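Local coordinates for ZYRO0G01672p (Zygosaccharomyces rouxii, PDB 4U8T), which binds N6-methyladenosine RNA through its YTH domain, the part in this structure, and probably serves as a reader of methylated mRNA, at residues 92-97 with 110-114; 118-122 with 159-163. All coordinates share one frame; numbering follows the deposited sequence.

Contact 1 of 2, residues 92-97 with 110-114; sequences NLREDL and HAFKV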
loop_
_atom_site.group_PDB
_atom_site.type_symbol
_atom_site.label_atom_id
_atom_site.label_comp_id
_atom_site.label_asym_id
_atom_site.label_seq_id
_atom_site.Cartn_x
_atom_site.Cartn_y
_atom_site.Cartn_z
ATOM N N ASN A 92 -2.763 12.717 -7.083
ATOM C CA ASN A 92 -1.364 12.751 -7.416
ATOM C C ASN A 92 -0.676 13.466 -6.274
ATOM O O ASN A 92 -1.314 13.879 -5.331
ATOM C CB ASN A 92 -1.137 13.444 -8.749
ATOM C CG ASN A 92 0.130 12.990 -9.443
ATOM O OD1 ASN A 92 1.117 12.655 -8.805
ATOM N ND2 ASN A 92 0.110 13.002 -10.756
ATOM N N LEU A 93 0.630 13.612 -6.354
ATOM C CA LEU A 93 1.381 14.276 -5.311
ATOM C C LEU A 93 0.953 15.757 -5.261
ATOM O O LEU A 93 0.645 16.360 -6.279
ATOM C CB LEU A 93 2.877 14.071 -5.572
ATOM C CG LEU A 93 3.989 14.034 -4.529
ATOM C CD1 LEU A 93 3.777 12.974 -3.535
ATOM C CD2 LEU A 93 5.293 13.760 -5.212
ATOM N N ARG A 94 0.851 16.315 -4.066
ATOM C CA ARG A 94 0.456 17.707 -3.881
ATOM C C ARG A 94 1.420 18.379 -2.931
ATOM O O ARG A 94 2.306 17.726 -2.394
ATOM C CB ARG A 94 -0.960 17.834 -3.329
ATOM C CG ARG A 94 -2.055 17.311 -4.210
ATOM C CD ARG A 94 -3.387 17.765 -3.677
ATOM N NE ARG A 94 -4.502 17.268 -4.474
ATOM C CZ ARG A 94 -5.780 17.368 -4.115
ATOM N NH1 ARG A 94 -6.107 17.946 -2.962
ATOM N NH2 ARG A 94 -6.734 16.893 -4.908
ATOM N N GLU A 95 1.303 19.693 -2.761
ATOM C CA GLU A 95 2.208 20.373 -1.838
ATOM C C GLU A 95 1.413 20.980 -0.699
ATOM O O GLU A 95 1.974 21.351 0.323
ATOM C CB GLU A 95 3.052 21.450 -2.513
ATOM C CG GLU A 95 4.258 21.767 -1.647
ATOM C CD GLU A 95 5.129 22.866 -2.177
ATOM O OE1 GLU A 95 4.593 23.944 -2.491
ATOM O OE2 GLU A 95 6.352 22.647 -2.275
ATOM N N ASP A 96 0.095 21.012 -0.860
ATOM C CA ASP A 96 -0.764 21.736 0.057
ATOM C C ASP A 96 -1.383 20.835 1.113
ATOM O O ASP A 96 -2.430 21.150 1.658
ATOM C CB ASP A 96 -1.907 22.400 -0.712
ATOM C CG ASP A 96 -2.827 21.372 -1.389
ATOM O OD1 ASP A 96 -2.426 20.206 -1.510
ATOM O OD2 ASP A 96 -3.969 21.699 -1.761
ATOM N N LEU A 97 -0.725 19.725 1.418
ATOM C CA LEU A 97 -1.229 18.806 2.422
ATOM C C LEU A 97 -0.365 18.826 3.662
ATOM O O LEU A 97 0.795 19.215 3.612
ATOM C CB LEU A 97 -1.314 17.395 1.870
ATOM C CG LEU A 97 -2.264 17.203 0.704
ATOM C CD1 LEU A 97 -2.073 15.824 0.175
ATOM C CD2 LEU A 97 -3.667 17.370 1.196
ATOM N N HIS A 110 6.437 16.101 0.589
ATOM C CA HIS A 110 5.243 16.066 -0.235
ATOM C C HIS A 110 4.460 14.825 0.083
ATOM O O HIS A 110 5.004 13.893 0.624
ATOM C CB HIS A 110 5.616 16.122 -1.706
ATOM C CG HIS A 110 6.641 17.160 -2.020
ATOM N ND1 HIS A 110 6.425 18.503 -1.811
ATOM C CD2 HIS A 110 7.896 17.053 -2.504
ATOM C CE1 HIS A 110 7.502 19.180 -2.162
ATOM N NE2 HIS A 110 8.409 18.322 -2.585
ATOM N N ALA A 111 3.191 14.792 -0.274
ATOM C CA ALA A 111 2.395 13.614 -0.032
ATOM C C ALA A 111 1.256 13.584 -0.978
ATOM O O ALA A 111 0.971 14.557 -1.613
ATOM C CB ALA A 111 1.884 13.590 1.386
ATOM N N PHE A 112 0.556 12.468 -1.025
ATOM C CA PHE A 112 -0.626 12.375 -1.851
ATOM C C PHE A 112 -1.766 11.786 -1.052
ATOM O O PHE A 112 -1.540 11.143 -0.060
ATOM C CB PHE A 112 -0.350 11.528 -3.092
ATOM C CG PHE A 112 0.342 10.226 -2.811
ATOM C CD1 PHE A 112 -0.384 9.113 -2.445
ATOM C CD2 PHE A 112 1.713 10.113 -2.933
ATOM C CE1 PHE A 112 0.231 7.936 -2.197
ATOM C CE2 PHE A 112 2.340 8.930 -2.685
ATOM C CZ PHE A 112 1.597 7.840 -2.321
ATOM N N LYS A 113 -2.988 11.994 -1.505
ATOM C CA LYS A 113 -4.148 11.483 -0.802
ATOM C C LYS A 113 -4.309 10.017 -1.034
ATOM O O LYS A 113 -4.081 9.518 -2.128
ATOM C CB LYS A 113 -5.422 12.218 -1.230
ATOM C CG LYS A 113 -5.460 13.645 -0.766
ATOM C CD LYS A 113 -6.693 14.367 -1.195
ATOM C CE LYS A 113 -6.726 15.725 -0.506
ATOM N NZ LYS A 113 -7.899 16.579 -0.842
ATOM N N VAL A 114 -4.726 9.327 0.014
ATOM C CA VAL A 114 -5.018 7.902 -0.060
ATOM C C VAL A 114 -6.371 7.615 0.550
ATOM O O VAL A 114 -6.844 8.330 1.405
ATOM C CB VAL A 114 -3.945 7.025 0.661
ATOM C CG1 VAL A 114 -2.635 7.067 -0.056
ATOM C CG2 VAL A 114 -3.777 7.433 2.086
#

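Contact 2 of 2, residues 118-122 with 159-163; sequences VVRDV and KLFKY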
loop_
_atom_site.group_PDB
_atom_site.type_symbol
_atom_site.label_atom_id
_atom_site.label_comp_id
_atom_site.label_asym_id
_atom_site.label_seq_id
_atom_site.Cartn_x
_atom_site.Cartn_y
_atom_site.Cartn_z
ATOM N N VAL A 118 -8.719 -1.690 3.311
ATOM C CA VAL A 118 -8.526 -2.852 4.147
ATOM C C VAL A 118 -7.585 -2.495 5.269
ATOM O O VAL A 118 -6.561 -1.892 5.042
ATOM C CB VAL A 118 -7.924 -4.024 3.373
ATOM C CG1 VAL A 118 -7.887 -5.247 4.228
ATOM C CG2 VAL A 118 -8.708 -4.292 2.136
ATOM N N VAL A 119 -7.949 -2.841 6.487
ATOM C CA VAL A 119 -7.019 -2.772 7.588
ATOM C C VAL A 119 -7.024 -4.129 8.239
ATOM O O VAL A 119 -7.960 -4.479 8.928
ATOM C CB VAL A 119 -7.399 -1.680 8.621
ATOM C CG1 VAL A 119 -6.483 -1.727 9.805
ATOM C CG2 VAL A 119 -7.359 -0.312 8.013
ATOM N N ARG A 120 -5.981 -4.898 8.022
ATOM C CA ARG A 120 -5.934 -6.248 8.539
ATOM C C ARG A 120 -4.566 -6.849 8.370
ATOM O O ARG A 120 -3.935 -6.647 7.365
ATOM C CB ARG A 120 -6.951 -7.136 7.845
ATOM C CG ARG A 120 -6.499 -8.577 7.844
ATOM C CD ARG A 120 -7.316 -9.504 7.055
ATOM N NE ARG A 120 -6.928 -10.838 7.437
ATOM C CZ ARG A 120 -7.611 -11.926 7.129
ATOM N NH1 ARG A 120 -7.180 -13.107 7.533
ATOM N NH2 ARG A 120 -8.728 -11.831 6.435
ATOM N N ASP A 121 -4.111 -7.598 9.365
ATOM C CA ASP A 121 -2.840 -8.295 9.261
ATOM C C ASP A 121 -2.934 -9.531 8.397
ATOM O O ASP A 121 -3.868 -10.303 8.517
ATOM C CB ASP A 121 -2.328 -8.686 10.636
ATOM C CG ASP A 121 -1.837 -7.516 11.424
ATOM O OD1 ASP A 121 -2.022 -6.385 10.984
ATOM O OD2 ASP A 121 -1.244 -7.720 12.489
ATOM N N VAL A 122 -1.933 -9.719 7.552
ATOM C CA VAL A 122 -1.752 -10.929 6.783
ATOM C C VAL A 122 -0.319 -11.334 6.934
ATOM O O VAL A 122 0.545 -10.556 6.645
ATOM C CB VAL A 122 -2.060 -10.750 5.293
ATOM C CG1 VAL A 122 -1.668 -11.985 4.520
ATOM C CG2 VAL A 122 -3.484 -10.450 5.093
ATOM N N LYS A 159 -7.378 -11.399 -2.342
ATOM C CA LYS A 159 -8.258 -12.430 -1.835
ATOM C C LYS A 159 -7.898 -12.745 -0.401
ATOM O O LYS A 159 -8.776 -12.855 0.435
ATOM C CB LYS A 159 -8.199 -13.699 -2.701
ATOM C CG LYS A 159 -9.047 -13.650 -3.978
ATOM C CD LYS A 159 -8.426 -14.502 -5.107
ATOM C CE LYS A 159 -9.146 -14.308 -6.450
ATOM N NZ LYS A 159 -8.348 -14.813 -7.603
ATOM N N LEU A 160 -6.610 -12.889 -0.117
ATOM C CA LEU A 160 -6.162 -13.164 1.238
ATOM C C LEU A 160 -6.490 -12.047 2.230
ATOM O O LEU A 160 -6.748 -12.297 3.396
ATOM C CB LEU A 160 -4.673 -13.428 1.243
ATOM C CG LEU A 160 -4.326 -14.825 0.743
ATOM C CD1 LEU A 160 -2.915 -15.181 1.111
ATOM C CD2 LEU A 160 -5.278 -15.824 1.301
ATOM N N PHE A 161 -6.520 -10.810 1.764
ATOM C CA PHE A 161 -6.863 -9.720 2.658
ATOM C C PHE A 161 -8.333 -9.707 3.052
ATOM O O PHE A 161 -8.669 -9.209 4.117
ATOM C CB PHE A 161 -6.519 -8.374 2.025
ATOM C CG PHE A 161 -5.136 -7.906 2.322
ATOM C CD1 PHE A 161 -4.827 -7.389 3.554
ATOM C CD2 PHE A 161 -4.168 -7.930 1.369
ATOM C CE1 PHE A 161 -3.584 -6.955 3.834
ATOM C CE2 PHE A 161 -2.918 -7.482 1.646
ATOM C CZ PHE A 161 -2.626 -6.994 2.882
ATOM N N LYS A 162 -9.192 -10.291 2.220
ATOM C CA LYS A 162 -10.633 -10.269 2.449
ATOM C C LYS A 162 -11.160 -11.556 3.002
ATOM O O LYS A 162 -12.332 -11.836 2.825
ATOM C CB LYS A 162 -11.407 -10.033 1.146
ATOM C CG LYS A 162 -11.292 -8.714 0.445
ATOM C CD LYS A 162 -12.125 -8.737 -0.858
ATOM C CE LYS A 162 -11.500 -9.637 -1.956
ATOM N NZ LYS A 162 -11.737 -9.193 -3.382
ATOM N N TYR A 163 -10.362 -12.300 3.744
ATOM C CA TYR A 163 -10.751 -13.664 4.041
ATOM C C TYR A 163 -11.030 -13.899 5.511
ATOM O O TYR A 163 -11.020 -12.966 6.300
ATOM C CB TYR A 163 -9.638 -14.595 3.597
ATOM C CG TYR A 163 -9.963 -16.050 3.742
ATOM C CD1 TYR A 163 -11.087 -16.576 3.126
ATOM C CD2 TYR A 163 -9.167 -16.902 4.493
ATOM C CE1 TYR A 163 -11.401 -17.910 3.232
ATOM C CE2 TYR A 163 -9.483 -18.249 4.612
ATOM C CZ TYR A 163 -10.606 -18.740 3.976
ATOM O OH TYR A 163 -10.953 -20.067 4.061
#

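Contact 1 of 2, residues 92-97 with 110-114
The ring of F112 meets L93 at its edge, where methyl CD1 of L93 lies in the ring plane, 3.6 Å from CD2 of F112. CG of F112 stands between the backbone N and the carbonyl carbon (chi1 48°), which turns the ring away from 92-97 and onto N55 and L58 of helix 52-63, leaving its CB against the N92 carbonyl. The H110 imidazole has E95 at its rim: OE2 of E95 comes within 3.7 Å of CE1 of H110, the two side chains run side by side in the same direction, and carboxylate and ring planes are 28° apart. Over one face of the R94 guanidinium passes CD of K113, 3.9 Å above the plane and displaced toward the rim.

The backbone bond is N of R94 to O of A111, 3.0 Å long and nearly straight. It marks an antiparallel hydrogen-bonded pair between strand 82-94 and strand 111-123, whose short axes here are strongly splayed from antiparallel, at 127°. Beyond it L97 folds back over 111-113, its CD1 3.8 Å from O of A111 and its CD2 3.9 Å from CE of K113. L97 also touches I47 of the adjoining edge strand.

This is the outer end of the YTH-domain sheet, where the chain leaves one strand for a loop and returns on its neighbour. NH1 of R94 and NZ of K113 are two donors that lie close without a hydrogen bond, and their exact spacing is uncertain; two positive ends together probably make this a basic patch of surface. The nearby E95 carboxylate might modestly favour protonation of H110, although the charged atoms do not touch.

Contact 2 of 2, residues 118-122 with 159-163
Apolar packing centres on F161, whose ring has V122 over one face and V118 reaching it obliquely. Methyl CG2 of V122 makes a CH-pi contact, 3.9 Å from the centroid of the F161 ring and 23° off its normal, displaced toward the CD1-CE1 side. With chi1 at 172°, CG2 of V122 stands anti to the carbonyl carbon, which puts this branch over the ring. V118 brings CG1 to within 3.8 Å of CD1 of F161. Near the ring plane, at the edge, lies the R120 carbonyl, with O of R120 3.6 Å from CE1 of F161.

These contacts set the last turn of helix 151-161 against strand 111-123, one of the long strands of the mixed sheet of the YTH domain, a fold grouped with the PUA clan. F83 and V86 on the neighbouring strand 82-94 also touch F161, so the phenyl ring is buried across two strands.

The polar contacts belong to R120, which reaches the C-terminal end of the helix with its chain extended from CG to NE. NH2 of R120 gives a weak, bent bond to O of Y163, whose short length of 2.6 Å is doubtful because Y163 is the last residue modelled before a gap, and a longer weak one to O of F161 at 3.5 Å. The L160 carbonyl oxygen lies over one face of the guanidinium, 3.7 Å above the plane, while the Y163 carbonyl is at its edge. Within the strand, NE of R120 donates to O of D121 at 3.3 Å, which helps to fix the turn of the group. A cation among these carbonyls probably interacts favourably with the helix dipole.

How the contacts relate
Strand 111-123 serves both contacts, entering contact 1 at its N-terminal end and contact 2 near its C-terminal end, with centres 26 Å apart on opposite sides of the chain's centre. Contact 1 joins it to strand 82-94, its neighbour in the sheet, through a backbone bond and side chains that mostly lie toward the surface. In contact 2 the partner is a helix, so side chains do the joining: a buried phenyl ring beside valines, with an arginine at the more exposed helix end. Cationic groups thus differ in setting, lying near one another without bonding in 92-97 with 110-114 but facing carbonyl oxygens in 118-122 with 159-163.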